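Hypothetical sugar kinase (Cytophaga hutchinsonii, PDB 3R8E) is a putative sugar kinase of the ROK family, which probably transfers a phosphoryl group from ATP to a sugar substrate. Local coordinates at residues N262-G267 against D296-A302. Numbering follows the deposited sequence.
Sequences NNILLG and DMYIGKA
N262 and D296 meet just before the two strands begin: in one of the two conformers of N262, ND2 donates to D296 OD1 at 2.7 Å, with the carboxylate oxygen in the amide plane but the amide nitrogen 42° out of the carboxylate plane, and the two flat groups stand 76° apart. ND2 also bonds Y293 O, and D296 OD1 forms a salt bridge with R171 of the second subunit. Next along, N263 OD1 is 3.4 Å from Y298 CB and lies near the ring plane at its edge, closest to CD2; a water donates to this OD1 and to D296 O, while ND2 bonds T146 O. Y298 has CG anti to its backbone nitrogen (chi1 166°), which leans the ring toward G300, whose N lies 3.8 Å above the ring plane, offset toward the rim; L265 CD2 comes within 4.0 Å of Y298 CE2. On the opposite face of the sheet, I264 and I299 run alongside each other in the same direction, I264 CD1 4.2 Å from I299 CG1, and L266 CD1 packs 3.8 Å from I299 CG2; I264 and L266 also touch helix 274-288. Five backbone bonds fix the parallel register. Strand 298-301, outermost in the mixed sheet within this chain, follows strand 263-267 through helix 274-288 in a beta-alpha-beta crossover, as in the ribonuclease H-like fold of ROK kinases.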
loop_
_atom_site.group_PDB
_atom_site.type_symbol
_atom_site.label_atom_id
_atom_site.label_comp_id
_atom_site.label_asym_id
_atom_site.label_seq_id
_atom_site.Cartn_x
_atom_site.Cartn_y
_atom_site.Cartn_z
ATOM N N ASN A 262 -7.586 -4.054 -8.352
ATOM C CA ASN A 262 -7.594 -5.474 -8.707
ATOM C C ASN A 262 -7.325 -5.698 -10.207
ATOM O O ASN A 262 -7.618 -6.774 -10.728
ATOM C CB ASN A 262 -8.887 -6.165 -8.256
ATOM C CG ASN A 262 -10.128 -5.662 -8.929
ATOM O OD1 ASN A 262 -10.105 -4.675 -9.670
ATOM N ND2 ASN A 262 -11.248 -6.315 -8.664
ATOM N N ASN A 263 -6.741 -4.696 -10.885
ATOM C CA ASN A 263 -6.280 -4.818 -12.265
ATOM C C ASN A 263 -4.784 -4.860 -12.204
ATOM O O ASN A 263 -4.178 -3.964 -11.614
ATOM C CB ASN A 263 -6.769 -3.683 -13.148
ATOM C CG ASN A 263 -8.243 -3.709 -13.413
ATOM O OD1 ASN A 263 -8.848 -4.766 -13.634
ATOM N ND2 ASN A 263 -8.834 -2.529 -13.453
ATOM N N ILE A 264 -4.185 -5.943 -12.720
ATOM C CA ILE A 264 -2.740 -6.137 -12.645
ATOM C C ILE A 264 -2.175 -6.405 -14.032
ATOM O O ILE A 264 -2.648 -7.312 -14.731
ATOM C CB ILE A 264 -2.409 -7.297 -11.658
ATOM C CG1 ILE A 264 -2.909 -6.987 -10.231
ATOM C CG2 ILE A 264 -0.899 -7.635 -11.638
ATOM C CD1 ILE A 264 -3.486 -8.173 -9.526
ATOM N N LEU A 265 -1.144 -5.627 -14.410
ATOM C CA LEU A 265 -0.393 -5.827 -15.655
ATOM C C LEU A 265 0.996 -6.307 -15.286
ATOM O O LEU A 265 1.646 -5.704 -14.428
ATOM C CB LEU A 265 -0.308 -4.564 -16.531
ATOM C CG LEU A 265 -1.605 -4.016 -17.148
ATOM C CD1 LEU A 265 -1.306 -2.804 -18.010
ATOM C CD2 LEU A 265 -2.348 -5.076 -17.979
ATOM N N LEU A 266 1.455 -7.380 -15.938
ATOM C CA LEU A 266 2.755 -7.963 -15.652
ATOM C C LEU A 266 3.706 -7.778 -16.829
ATOM O O LEU A 266 3.410 -8.215 -17.943
ATOM C CB LEU A 266 2.601 -9.456 -15.295
ATOM C CG LEU A 266 1.711 -9.776 -14.078
ATOM C CD1 LEU A 266 1.454 -11.256 -13.974
ATOM C CD2 LEU A 266 2.317 -9.256 -12.766
ATOM N N GLY A 267 4.836 -7.124 -16.555
ATOM C CA GLY A 267 5.891 -6.835 -17.526
ATOM C C GLY A 267 7.256 -7.334 -17.082
ATOM O O GLY A 267 7.361 -8.056 -16.088
ATOM N N ASP A 296 -14.115 -9.411 -9.869
ATOM C CA ASP A 296 -13.887 -8.713 -11.136
ATOM C C ASP A 296 -12.397 -8.395 -11.346
ATOM O O ASP A 296 -12.062 -7.436 -12.045
ATOM C CB ASP A 296 -14.758 -7.442 -11.251
ATOM C CG ASP A 296 -14.639 -6.396 -10.151
ATOM O OD1 ASP A 296 -13.861 -6.615 -9.195
ATOM O OD2 ASP A 296 -15.341 -5.364 -10.238
HETATM N N MSE A 297 -11.511 -9.220 -10.749
HETATM C CA MSE A 297 -10.069 -9.022 -10.878
HETATM C C MSE A 297 -9.606 -9.386 -12.295
HETATM O O MSE A 297 -10.226 -10.218 -12.975
HETATM C CB MSE A 297 -9.296 -9.807 -9.804
HETATM C CG MSE A 297 -9.142 -11.304 -10.101
HETATM SE SE MSE A 297 -7.977 -12.218 -8.845
HETATM C CE MSE A 297 -6.428 -11.105 -9.032
ATOM N N TYR A 298 -8.531 -8.725 -12.750
ATOM C CA TYR A 298 -7.951 -8.927 -14.073
ATOM C C TYR A 298 -6.437 -8.979 -13.955
ATOM O O TYR A 298 -5.838 -8.115 -13.317
ATOM C CB TYR A 298 -8.395 -7.815 -15.040
ATOM C CG TYR A 298 -7.604 -7.739 -16.329
ATOM C CD1 TYR A 298 -7.758 -8.703 -17.323
ATOM C CD2 TYR A 298 -6.715 -6.693 -16.565
ATOM C CE1 TYR A 298 -7.030 -8.638 -18.513
ATOM C CE2 TYR A 298 -6.002 -6.605 -17.759
ATOM C CZ TYR A 298 -6.151 -7.588 -18.725
ATOM O OH TYR A 298 -5.437 -7.501 -19.900
ATOM N N ILE A 299 -5.831 -10.020 -14.538
ATOM C CA ILE A 299 -4.381 -10.183 -14.589
ATOM C C ILE A 299 -4.030 -10.283 -16.064
ATOM O O ILE A 299 -4.431 -11.235 -16.737
ATOM C CB ILE A 299 -3.840 -11.365 -13.747
ATOM C CG1 ILE A 299 -4.258 -11.229 -12.272
ATOM C CG2 ILE A 299 -2.301 -11.464 -13.885
ATOM C CD1 ILE A 299 -4.212 -12.487 -11.507
ATOM N N GLY A 300 -3.371 -9.248 -16.565
ATOM C CA GLY A 300 -2.992 -9.152 -17.966
ATOM C C GLY A 300 -1.503 -9.018 -18.182
ATOM O O GLY A 300 -0.747 -8.761 -17.244
ATOM N N LYS A 301 -1.079 -9.210 -19.428
ATOM C CA LYS A 301 0.317 -9.086 -19.818
ATOM C C LYS A 301 0.567 -7.650 -20.287
ATOM O O LYS A 301 -0.237 -7.111 -21.055
ATOM C CB LYS A 301 0.636 -10.125 -20.927
ATOM C CG LYS A 301 2.002 -9.992 -21.598
ATOM C CD LYS A 301 3.085 -10.835 -20.929
ATOM C CE LYS A 301 4.404 -10.741 -21.661
ATOM N NZ LYS A 301 5.068 -9.422 -21.461
ATOM N N ALA A 302 1.654 -7.021 -19.808
ATOM C CA ALA A 302 2.058 -5.685 -20.255
ATOM C C ALA A 302 2.715 -5.865 -21.617
ATOM O O ALA A 302 3.717 -6.577 -21.714
ATOM C CB ALA A 302 3.016 -5.057 -19.258
HETATM O O HOH W 1 -11.385 -5.432 -13.708
#